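ATP grasp ligase (Microcystis aeruginosa MRC, PDB 5IG9) probably acts as an ATP-grasp ligase that joins a carboxylate to a nucleophile at the expense of ATP. Local coordinates at residues 6-9 against 10-13; 260-263 against 264-267; 300-303 against 304-308. All blocks are in the same frame, centred on the assembly; numbering follows the deposited sequence.

Contact 1. Residues 6-9 against 10-13; sequences VTFS and RDNE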
ATOM      1  N   VAL A   6       4.814 -15.416   6.505  1.00 45.14           N
ATOM      2  CA  VAL A   6       4.316 -14.178   7.093  1.00 45.43           C
ATOM      3  C   VAL A   6       2.815 -14.342   7.312  1.00 48.10           C
ATOM      4  O   VAL A   6       2.025 -14.247   6.374  1.00 56.03           O
ATOM      5  CB  VAL A   6       4.630 -12.975   6.207  1.00 46.18           C
ATOM      6  CG1 VAL A   6       4.208 -11.691   6.890  1.00 44.16           C
ATOM      7  CG2 VAL A   6       6.110 -12.948   5.869  1.00 47.41           C
ATOM      8  N   THR A   7       2.423 -14.579   8.563  1.00 52.02           N
ATOM      9  CA  THR A   7       1.023 -14.813   8.892  1.00 51.30           C
ATOM     10  C   THR A   7       0.660 -14.122  10.201  1.00 52.36           C
ATOM     11  O   THR A   7       1.271 -13.114  10.564  1.00 52.95           O
ATOM     12  CB  THR A   7       0.738 -16.316   8.985  1.00 52.14           C
ATOM     13  OG1 THR A   7      -0.598 -16.523   9.456  1.00 49.75           O
ATOM     14  CG2 THR A   7       1.713 -16.987   9.940  1.00 53.07           C
ATOM     15  N   PHE A   8      -0.341 -14.649  10.903  1.00 55.22           N
ATOM     16  CA  PHE A   8      -0.692 -14.173  12.234  1.00 56.06           C
ATOM     17  C   PHE A   8      -1.195 -15.359  13.046  1.00 57.01           C
ATOM     18  O   PHE A   8      -1.410 -16.451  12.516  1.00 55.98           O
ATOM     19  CB  PHE A   8      -1.713 -13.022  12.180  1.00 57.79           C
ATOM     20  CG  PHE A   8      -3.102 -13.435  11.770  1.00 54.62           C
ATOM     21  CD1 PHE A   8      -3.346 -13.997  10.527  1.00 54.62           C
ATOM     22  CD2 PHE A   8      -4.175 -13.216  12.618  1.00 54.33           C
ATOM     23  CE1 PHE A   8      -4.625 -14.362  10.155  1.00 53.15           C
ATOM     24  CE2 PHE A   8      -5.456 -13.574  12.248  1.00 54.27           C
ATOM     25  CZ  PHE A   8      -5.680 -14.149  11.016  1.00 52.67           C
ATOM     26  N   SER A   9      -1.367 -15.135  14.350  1.00 56.92           N
ATOM     27  CA  SER A   9      -1.606 -16.245  15.270  1.00 59.34           C
ATOM     28  C   SER A   9      -2.962 -16.906  15.048  1.00 62.29           C
ATOM     29  O   SER A   9      -3.095 -18.118  15.250  1.00 59.45           O
ATOM     30  CB  SER A   9      -1.487 -15.759  16.715  1.00 63.20           C
ATOM     31  OG  SER A   9      -2.389 -14.697  16.972  1.00 65.39           O
ATOM     32  N   ARG A  10      -3.978 -16.143  14.645  1.00 59.98           N
ATOM     33  CA  ARG A  10      -5.317 -16.685  14.458  1.00 58.67           C
ATOM     34  C   ARG A  10      -5.583 -17.126  13.021  1.00 56.11           C
ATOM     35  O   ARG A  10      -6.749 -17.252  12.627  1.00 54.32           O
ATOM     36  CB  ARG A  10      -6.371 -15.666  14.901  1.00 65.38           C
ATOM     37  CG  ARG A  10      -6.332 -15.315  16.384  1.00 68.53           C
ATOM     38  CD  ARG A  10      -7.479 -14.385  16.768  1.00 72.57           C
ATOM     39  NE  ARG A  10      -8.562 -15.076  17.466  1.00 78.53           N
ATOM     40  CZ  ARG A  10      -9.654 -15.556  16.878  1.00 78.31           C
ATOM     41  NH1 ARG A  10      -9.819 -15.428  15.569  1.00 77.96           N
ATOM     42  NH2 ARG A  10     -10.585 -16.165  17.601  1.00 72.23           N
ATOM     43  N   ASP A  11      -4.534 -17.364  12.234  1.00 55.99           N
ATOM     44  CA  ASP A  11      -4.729 -17.863  10.883  1.00 55.03           C
ATOM     45  C   ASP A  11      -5.212 -19.311  10.924  1.00 55.67           C
ATOM     46  O   ASP A  11      -5.098 -20.008  11.936  1.00 58.07           O
ATOM     47  CB  ASP A  11      -3.439 -17.759  10.071  1.00 54.67           C
ATOM     48  CG  ASP A  11      -3.700 -17.564   8.588  1.00 57.08           C
ATOM     49  OD1 ASP A  11      -4.854 -17.757   8.154  1.00 58.20           O
ATOM     50  OD2 ASP A  11      -2.749 -17.217   7.857  1.00 63.00           O
ATOM     51  N   ASN A  12      -5.750 -19.760   9.797  1.00 56.43           N
ATOM     52  CA  ASN A  12      -6.490 -21.012   9.751  1.00 57.05           C
ATOM     53  C   ASN A  12      -5.542 -22.172   9.437  1.00 60.52           C
ATOM     54  O   ASN A  12      -4.326 -22.070   9.621  1.00 58.62           O
ATOM     55  CB  ASN A  12      -7.646 -20.891   8.750  1.00 52.86           C
ATOM     56  CG  ASN A  12      -7.190 -20.448   7.369  1.00 50.36           C
ATOM     57  OD1 ASN A  12      -6.118 -20.828   6.901  1.00 53.68           O
ATOM     58  ND2 ASN A  12      -8.011 -19.636   6.711  1.00 48.73           N
ATOM     59  N   GLU A  13      -6.092 -23.286   8.960  1.00 54.18           N
ATOM     60  CA  GLU A  13      -5.352 -24.522   8.751  1.00 57.73           C
ATOM     61  C   GLU A  13      -4.471 -24.491   7.509  1.00 55.74           C
ATOM     62  O   GLU A  13      -3.809 -25.492   7.215  1.00 60.45           O
ATOM     63  CB  GLU A  13      -6.322 -25.706   8.663  1.00 59.54           C
ATOM     64  CG  GLU A  13      -7.356 -25.776   9.788  1.00 67.51           C
ATOM     65  CD  GLU A  13      -8.527 -24.818   9.588  1.00 72.28           C
ATOM     66  OE1 GLU A  13      -8.927 -24.591   8.426  1.00 85.73           O
ATOM     67  OE2 GLU A  13      -9.041 -24.286  10.595  1.00 72.51           O
TER

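Contact 2. Residues 260-263 against 264-267; sequences KTIE and KQLL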
ATOM      1  N   LYS A 260      -9.436 -23.190 -22.827  1.00 50.12           N
ATOM      2  CA  LYS A 260      -8.009 -22.889 -22.865  1.00 53.06           C
ATOM      3  C   LYS A 260      -7.741 -21.420 -23.166  1.00 51.88           C
ATOM      4  O   LYS A 260      -6.671 -20.911 -22.819  1.00 51.49           O
ATOM      5  CB  LYS A 260      -7.296 -23.769 -23.894  1.00 58.63           C
ATOM      6  CG  LYS A 260      -7.441 -23.303 -25.332  1.00 66.09           C
ATOM      7  CD  LYS A 260      -6.335 -23.861 -26.218  1.00 69.90           C
ATOM      8  CE  LYS A 260      -4.995 -23.198 -25.927  1.00 71.54           C
ATOM      9  NZ  LYS A 260      -3.933 -23.660 -26.868  1.00 76.03           N
ATOM     10  N   THR A 261      -8.692 -20.728 -23.798  1.00 51.02           N
ATOM     11  CA  THR A 261      -8.536 -19.297 -24.036  1.00 53.14           C
ATOM     12  C   THR A 261      -8.650 -18.509 -22.738  1.00 51.50           C
ATOM     13  O   THR A 261      -7.865 -17.585 -22.496  1.00 50.16           O
ATOM     14  CB  THR A 261      -9.576 -18.816 -25.046  1.00 54.11           C
ATOM     15  OG1 THR A 261      -9.406 -19.521 -26.282  1.00 53.51           O
ATOM     16  CG2 THR A 261      -9.427 -17.324 -25.296  1.00 54.97           C
ATOM     17  N   ILE A 262      -9.617 -18.862 -21.890  1.00 47.61           N
ATOM     18  CA  ILE A 262      -9.746 -18.203 -20.593  1.00 47.32           C
ATOM     19  C   ILE A 262      -8.532 -18.502 -19.721  1.00 49.04           C
ATOM     20  O   ILE A 262      -8.015 -17.619 -19.027  1.00 47.15           O
ATOM     21  CB  ILE A 262     -11.056 -18.627 -19.902  1.00 49.53           C
ATOM     22  CG1 ILE A 262     -12.262 -18.322 -20.796  1.00 47.99           C
ATOM     23  CG2 ILE A 262     -11.198 -17.930 -18.555  1.00 51.59           C
ATOM     24  CD1 ILE A 262     -12.482 -16.855 -21.046  1.00 48.36           C
ATOM     25  N   GLU A 263      -8.053 -19.751 -19.747  1.00 49.98           N
ATOM     26  CA  GLU A 263      -6.877 -20.106 -18.958  1.00 49.52           C
ATOM     27  C   GLU A 263      -5.655 -19.305 -19.391  1.00 46.38           C
ATOM     28  O   GLU A 263      -4.884 -18.831 -18.548  1.00 45.31           O
ATOM     29  CB  GLU A 263      -6.594 -21.604 -19.070  1.00 54.54           C
ATOM     30  CG  GLU A 263      -7.518 -22.476 -18.245  1.00 58.45           C
ATOM     31  CD  GLU A 263      -7.103 -23.932 -18.275  1.00 59.52           C
ATOM     32  OE1 GLU A 263      -6.139 -24.254 -19.000  1.00 58.18           O
ATOM     33  OE2 GLU A 263      -7.736 -24.753 -17.576  1.00 60.71           O
ATOM     34  N   LYS A 264      -5.459 -19.145 -20.701  1.00 45.59           N
ATOM     35  CA  LYS A 264      -4.302 -18.393 -21.172  1.00 49.97           C
ATOM     36  C   LYS A 264      -4.447 -16.904 -20.880  1.00 45.39           C
ATOM     37  O   LYS A 264      -3.442 -16.213 -20.682  1.00 45.13           O
ATOM     38  CB  LYS A 264      -4.085 -18.635 -22.668  1.00 58.14           C
ATOM     39  CG  LYS A 264      -4.669 -17.574 -23.587  1.00 67.60           C
ATOM     40  CD  LYS A 264      -3.570 -16.797 -24.300  1.00 78.52           C
ATOM     41  CE  LYS A 264      -4.138 -15.724 -25.219  1.00 83.76           C
ATOM     42  NZ  LYS A 264      -3.055 -15.028 -25.967  1.00 88.66           N
ATOM     43  N   GLN A 265      -5.680 -16.395 -20.833  1.00 45.94           N
ATOM     44  CA  GLN A 265      -5.876 -14.985 -20.512  1.00 45.16           C
ATOM     45  C   GLN A 265      -5.633 -14.721 -19.031  1.00 46.38           C
ATOM     46  O   GLN A 265      -5.066 -13.686 -18.666  1.00 45.00           O
ATOM     47  CB  GLN A 265      -7.284 -14.539 -20.915  1.00 46.06           C
ATOM     48  CG  GLN A 265      -7.493 -14.407 -22.419  1.00 46.75           C
ATOM     49  CD  GLN A 265      -8.938 -14.124 -22.784  1.00 46.71           C
ATOM     50  OE1 GLN A 265      -9.843 -14.864 -22.402  1.00 46.96           O
ATOM     51  NE2 GLN A 265      -9.162 -13.043 -23.522  1.00 47.00           N
ATOM     52  N   LEU A 266      -6.052 -15.644 -18.164  1.00 46.55           N
ATOM     53  CA  LEU A 266      -5.781 -15.484 -16.741  1.00 44.86           C
ATOM     54  C   LEU A 266      -4.293 -15.596 -16.446  1.00 44.45           C
ATOM     55  O   LEU A 266      -3.788 -14.931 -15.536  1.00 38.01           O
ATOM     56  CB  LEU A 266      -6.565 -16.516 -15.933  1.00 44.22           C
ATOM     57  CG  LEU A 266      -8.085 -16.375 -15.961  1.00 42.45           C
ATOM     58  CD1 LEU A 266      -8.711 -17.476 -15.132  1.00 42.12           C
ATOM     59  CD2 LEU A 266      -8.515 -15.006 -15.463  1.00 42.14           C
ATOM     60  N   LEU A 267      -3.573 -16.422 -17.205  1.00 45.75           N
ATOM     61  CA  LEU A 267      -2.127 -16.492 -17.034  1.00 47.09           C
ATOM     62  C   LEU A 267      -1.460 -15.193 -17.465  1.00 46.53           C
ATOM     63  O   LEU A 267      -0.498 -14.746 -16.831  1.00 45.65           O
ATOM     64  CB  LEU A 267      -1.557 -17.675 -17.812  1.00 48.45           C
ATOM     65  CG  LEU A 267      -1.773 -19.050 -17.184  1.00 51.48           C
ATOM     66  CD1 LEU A 267      -1.111 -20.109 -18.042  1.00 50.16           C
ATOM     67  CD2 LEU A 267      -1.236 -19.092 -15.759  1.00 53.92           C
TER

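Contact 3. Residues 300-303 against 304-308; sequences EFFW and LELYP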
ATOM      1  N   GLU A 300      -8.083 -16.779  -0.033  1.00 47.35           N
ATOM      2  CA  GLU A 300      -8.047 -18.055   0.663  1.00 47.61           C
ATOM      3  C   GLU A 300      -8.115 -19.216  -0.324  1.00 49.24           C
ATOM      4  O   GLU A 300      -8.423 -19.049  -1.506  1.00 54.87           O
ATOM      5  CB  GLU A 300      -9.199 -18.151   1.666  1.00 47.15           C
ATOM      6  CG  GLU A 300      -8.992 -17.343   2.934  1.00 45.31           C
ATOM      7  CD  GLU A 300      -8.011 -17.998   3.883  1.00 49.84           C
ATOM      8  OE1 GLU A 300      -7.540 -19.117   3.576  1.00 47.61           O
ATOM      9  OE2 GLU A 300      -7.712 -17.396   4.936  1.00 51.84           O
ATOM     10  N   PHE A 301      -7.813 -20.409   0.179  1.00 50.64           N
ATOM     11  CA  PHE A 301      -7.835 -21.585  -0.677  1.00 45.91           C
ATOM     12  C   PHE A 301      -8.176 -22.829   0.128  1.00 47.71           C
ATOM     13  O   PHE A 301      -8.523 -23.862  -0.448  1.00 50.02           O
ATOM     14  CB  PHE A 301      -6.478 -21.755  -1.381  1.00 44.99           C
ATOM     15  CG  PHE A 301      -5.346 -22.119  -0.449  1.00 44.12           C
ATOM     16  CD1 PHE A 301      -5.057 -23.446  -0.173  1.00 42.94           C
ATOM     17  CD2 PHE A 301      -4.547 -21.137   0.120  1.00 43.45           C
ATOM     18  CE1 PHE A 301      -4.014 -23.790   0.669  1.00 43.89           C
ATOM     19  CE2 PHE A 301      -3.495 -21.475   0.963  1.00 43.49           C
ATOM     20  CZ  PHE A 301      -3.229 -22.803   1.238  1.00 43.16           C
ATOM     21  N   PHE A 302      -8.075 -22.734   1.457  1.00 42.54           N
ATOM     22  CA  PHE A 302      -8.205 -23.919   2.295  1.00 43.48           C
ATOM     23  C   PHE A 302      -9.579 -24.564   2.163  1.00 45.81           C
ATOM     24  O   PHE A 302      -9.698 -25.788   2.288  1.00 46.45           O
ATOM     25  CB  PHE A 302      -7.908 -23.558   3.753  1.00 45.96           C
ATOM     26  CG  PHE A 302      -9.083 -22.995   4.493  1.00 49.37           C
ATOM     27  CD1 PHE A 302      -9.455 -21.674   4.333  1.00 50.36           C
ATOM     28  CD2 PHE A 302      -9.813 -23.793   5.356  1.00 54.20           C
ATOM     29  CE1 PHE A 302     -10.542 -21.162   5.013  1.00 50.99           C
ATOM     30  CE2 PHE A 302     -10.896 -23.290   6.036  1.00 56.37           C
ATOM     31  CZ  PHE A 302     -11.263 -21.973   5.868  1.00 53.68           C
ATOM     32  N   TRP A 303     -10.625 -23.773   1.906  1.00 46.54           N
ATOM     33  CA  TRP A 303     -11.957 -24.360   1.820  1.00 45.30           C
ATOM     34  C   TRP A 303     -12.194 -25.088   0.507  1.00 46.95           C
ATOM     35  O   TRP A 303     -13.243 -25.724   0.356  1.00 50.43           O
ATOM     36  CB  TRP A 303     -13.031 -23.291   2.034  1.00 44.63           C
ATOM     37  CG  TRP A 303     -12.872 -22.068   1.191  1.00 44.45           C
ATOM     38  CD1 TRP A 303     -12.153 -20.951   1.497  1.00 43.90           C
ATOM     39  CD2 TRP A 303     -13.462 -21.825  -0.093  1.00 44.04           C
ATOM     40  NE1 TRP A 303     -12.249 -20.032   0.482  1.00 45.04           N
ATOM     41  CE2 TRP A 303     -13.049 -20.543  -0.505  1.00 43.52           C
ATOM     42  CE3 TRP A 303     -14.298 -22.568  -0.935  1.00 44.16           C
ATOM     43  CZ2 TRP A 303     -13.439 -19.987  -1.722  1.00 45.65           C
ATOM     44  CZ3 TRP A 303     -14.685 -22.014  -2.143  1.00 45.62           C
ATOM     45  CH2 TRP A 303     -14.254 -20.737  -2.525  1.00 46.59           C
ATOM     46  N   LEU A 304     -11.261 -25.005  -0.439  1.00 44.28           N
ATOM     47  CA  LEU A 304     -11.281 -25.836  -1.634  1.00 45.27           C
ATOM     48  C   LEU A 304     -10.418 -27.079  -1.496  1.00 45.92           C
ATOM     49  O   LEU A 304     -10.474 -27.956  -2.366  1.00 48.30           O
ATOM     50  CB  LEU A 304     -10.814 -25.032  -2.852  1.00 47.48           C
ATOM     51  CG  LEU A 304     -11.804 -24.040  -3.458  1.00 49.05           C
ATOM     52  CD1 LEU A 304     -11.190 -23.385  -4.678  1.00 52.12           C
ATOM     53  CD2 LEU A 304     -13.100 -24.743  -3.824  1.00 48.93           C
ATOM     54  N   GLU A 305      -9.618 -27.170  -0.432  1.00 45.56           N
ATOM     55  CA  GLU A 305      -8.761 -28.318  -0.168  1.00 46.07           C
ATOM     56  C   GLU A 305      -9.320 -29.234   0.914  1.00 46.43           C
ATOM     57  O   GLU A 305      -9.365 -30.453   0.727  1.00 52.31           O
ATOM     58  CB  GLU A 305      -7.356 -27.848   0.220  1.00 49.23           C
ATOM     59  CG  GLU A 305      -6.396 -28.980   0.557  1.00 53.12           C
ATOM     60  CD  GLU A 305      -4.947 -28.564   0.412  1.00 55.72           C
ATOM     61  OE1 GLU A 305      -4.688 -27.347   0.321  1.00 60.46           O
ATOM     62  OE2 GLU A 305      -4.069 -29.452   0.377  1.00 53.43           O
ATOM     63  N   LEU A 306      -9.738 -28.680   2.054  1.00 50.82           N
ATOM     64  CA  LEU A 306     -10.307 -29.508   3.112  1.00 48.85           C
ATOM     65  C   LEU A 306     -11.744 -29.912   2.824  1.00 50.72           C
ATOM     66  O   LEU A 306     -12.272 -30.810   3.490  1.00 52.25           O
ATOM     67  CB  LEU A 306     -10.240 -28.777   4.453  1.00 49.72           C
ATOM     68  CG  LEU A 306      -8.836 -28.418   4.940  1.00 51.61           C
ATOM     69  CD1 LEU A 306      -8.891 -27.878   6.359  1.00 52.71           C
ATOM     70  CD2 LEU A 306      -7.918 -29.628   4.849  1.00 50.23           C
ATOM     71  N   TYR A 307     -12.382 -29.273   1.857  1.00 50.92           N
ATOM     72  CA  TYR A 307     -13.741 -29.557   1.436  1.00 49.85           C
ATOM     73  C   TYR A 307     -13.718 -29.762  -0.066  1.00 48.03           C
ATOM     74  O   TYR A 307     -12.722 -29.441  -0.724  1.00 44.81           O
ATOM     75  CB  TYR A 307     -14.678 -28.401   1.827  1.00 53.69           C
ATOM     76  CG  TYR A 307     -14.666 -28.103   3.306  1.00 57.03           C
ATOM     77  CD1 TYR A 307     -15.475 -28.812   4.184  1.00 60.76           C
ATOM     78  CD2 TYR A 307     -13.837 -27.120   3.827  1.00 62.95           C
ATOM     79  CE1 TYR A 307     -15.465 -28.544   5.540  1.00 63.86           C
ATOM     80  CE2 TYR A 307     -13.819 -26.845   5.181  1.00 64.54           C
ATOM     81  CZ  TYR A 307     -14.634 -27.560   6.032  1.00 68.39           C
ATOM     82  OH  TYR A 307     -14.615 -27.287   7.381  1.00 70.78           O
ATOM     83  N   PRO A 308     -14.791 -30.331  -0.649  1.00 45.60           N
ATOM     84  CA  PRO A 308     -14.779 -30.575  -2.097  1.00 45.47           C
ATOM     85  C   PRO A 308     -14.465 -29.321  -2.903  1.00 47.04           C
ATOM     86  O   PRO A 308     -14.853 -28.225  -2.498  1.00 45.76           O
ATOM     87  CB  PRO A 308     -16.199 -31.064  -2.374  1.00 47.01           C
ATOM     88  CG  PRO A 308     -16.610 -31.718  -1.099  1.00 45.26           C
ATOM     89  CD  PRO A 308     -16.006 -30.879  -0.015  1.00 45.44           C
TER

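Contact 1. Residues 6-9 against 10-13
Thr7 and Asp11 meet hydroxyl to carboxylate where the chain leaves strand 3-7: OG1 of Thr7 lies 2.8 Å from OD2 of Asp11. Phe8 O is also within reach of that hydroxyl, whose single proton can serve one of the two at a time. Thr7 suits the last place in the strand, since its branched CB fits extended backbone while its hydroxyl reaches the turn that follows.

Asp11 can be followed outward. Its CB packs against the ring of Phe8, 3.6 Å from CE1, and also lies close to Thr7 OG1. CG comes next, still beside CE1, with ring and carboxylate planes 33° apart. OD2 takes the Thr7 side and a salt bridge from Arg73, while OD1 accepts the backbone N of Asn12 at 2.7 Å, on its anti side. With CG swung opposite the backbone N (chi1 -150°), the carboxylate is directed back toward the strand end. A short acid suits this place because its two oxygens can meet the next peptide and an arginine and lie within reach of the Thr7 hydroxyl.

Phe8 folds back over the same chain, one face of its ring lying on the peptide between Arg10 and Asp11; CE2 is 3.5 Å from CB of Arg10. Arg76 makes a cation-pi contact with this ring. Asp11 N closes the bend on Phe8 O at 3.3 Å. The result is a type I beta turn between a parallel strand and helix 14-23, in a domain whose sequence family belongs to the Rossmann clan.

Contact 2. Residues 260-263 against 264-267
Lys264 sits one helical turn beyond Lys260, and its backbone N donates to the carbonyl oxygen of Lys260 at 3.0 Å. Its aliphatic stem lies against the preceding turn, CG 3.4 Å from the carbonyl oxygen of Thr261. The chain bends at chi2 (113°) and then runs straight, carrying the ammonium group off the helix to a salt bridge with Glu268, four residues ahead. A lysine suits this exposed position because its methylenes can lie along the backbone while its charge stays at the surface.

Glu263 contributes mainly backbone and CB. Its carbonyl oxygen accepts Leu267 N at 3.1 Å, and CG of Leu267 lies beside that same oxygen. Beyond CB the glutamate makes no contact with residues 264-267.

Ile262 has two roles. Its carbonyl oxygen receives Leu266 N at 2.9 Å. Its branches divide between two neighbours, CD1 touching OE1 of Gln265 at 3.6 Å. CG2 packs instead on CD1 of Leu266, 4.3 Å off. Gln265 runs alongside Thr261, with its OE1 3.8 Å from CG2 of the threonine, and its NE2 is held by the carbonyl oxygen of Leu135. A glutamine fits such a boundary, offering methylenes to the helix and an amide to a nearby loop. Ile262 and Leu266, an i to i+4 pair, turn their apolar ends to Met282 on strand 277-284, and Leu266 also reaches strand 214-221. This is the pattern of an amphipathic alpha helix lying on an antiparallel sheet, with lysines at its surface.

Contact 3. Residues 300-303 against 304-308
The Trp303 indole receives Leu304 over one face: CG of Leu304 makes a CH-pi contact 4.0 Å from the centroid of the six-membered ring, while its CD2 touches CZ3 at 3.6 Å. CE1 of Phe302 lies at the indole edge. Phe301 meets Glu305 at its own ring edge, where OE1 lies in plane, 3.6 Å from CE1, so the oxygen faces the weakly positive ring hydrogens; OE2 bonds Ser314. The Phe302 edge takes CD1 of Leu306, and Tyr307 turns an edge to the Trp303 carbonyl oxygen.

With its CG placed between the backbone N and the carbonyl carbon (chi1 51°), the indole stays beside the next residue. An alanine here would remove the flat surface and is likely to leave Leu304 without its ring partner and a gap beside Trp253.

In the backbone, Phe302 O accepts both Leu306 N, at 2.9 Å, and Glu305 N. Apolar side chains suit the buried positions of Phe301 and Leu304, each covered by another part of the fold. Phe301 packs on helix 313-323, Leu306 on helix 14-23, and Trp303 and Leu304 on strand 214-221.

Contact 3 is partly buried, whereas contacts 1 and 2 lie nearer the surface, on opposite sides of the chain's centre with their own centres 31 Å apart. Contacts 1 and 3 touch directly: Asn12 ND2 lies 2.9 Å from Glu300 OE2, probably as a hydrogen bond, and Glu13 packs on Phe302. Arg73 joins them again, pairing with both Asp11 and Glu300. Contact 2 touches neither, yet it meets strand 214-221 at Ile218 and Ile220, and contact 3 does so at Arg217 and Thr219, on opposite faces of the sheet. Their chemistry differs accordingly: hydroxyl, carboxylate and arginine gather at a strand-to-helix turn, regular backbone bonds run through an amphipathic helix, and aromatic rings surround a short, weakly bonded one.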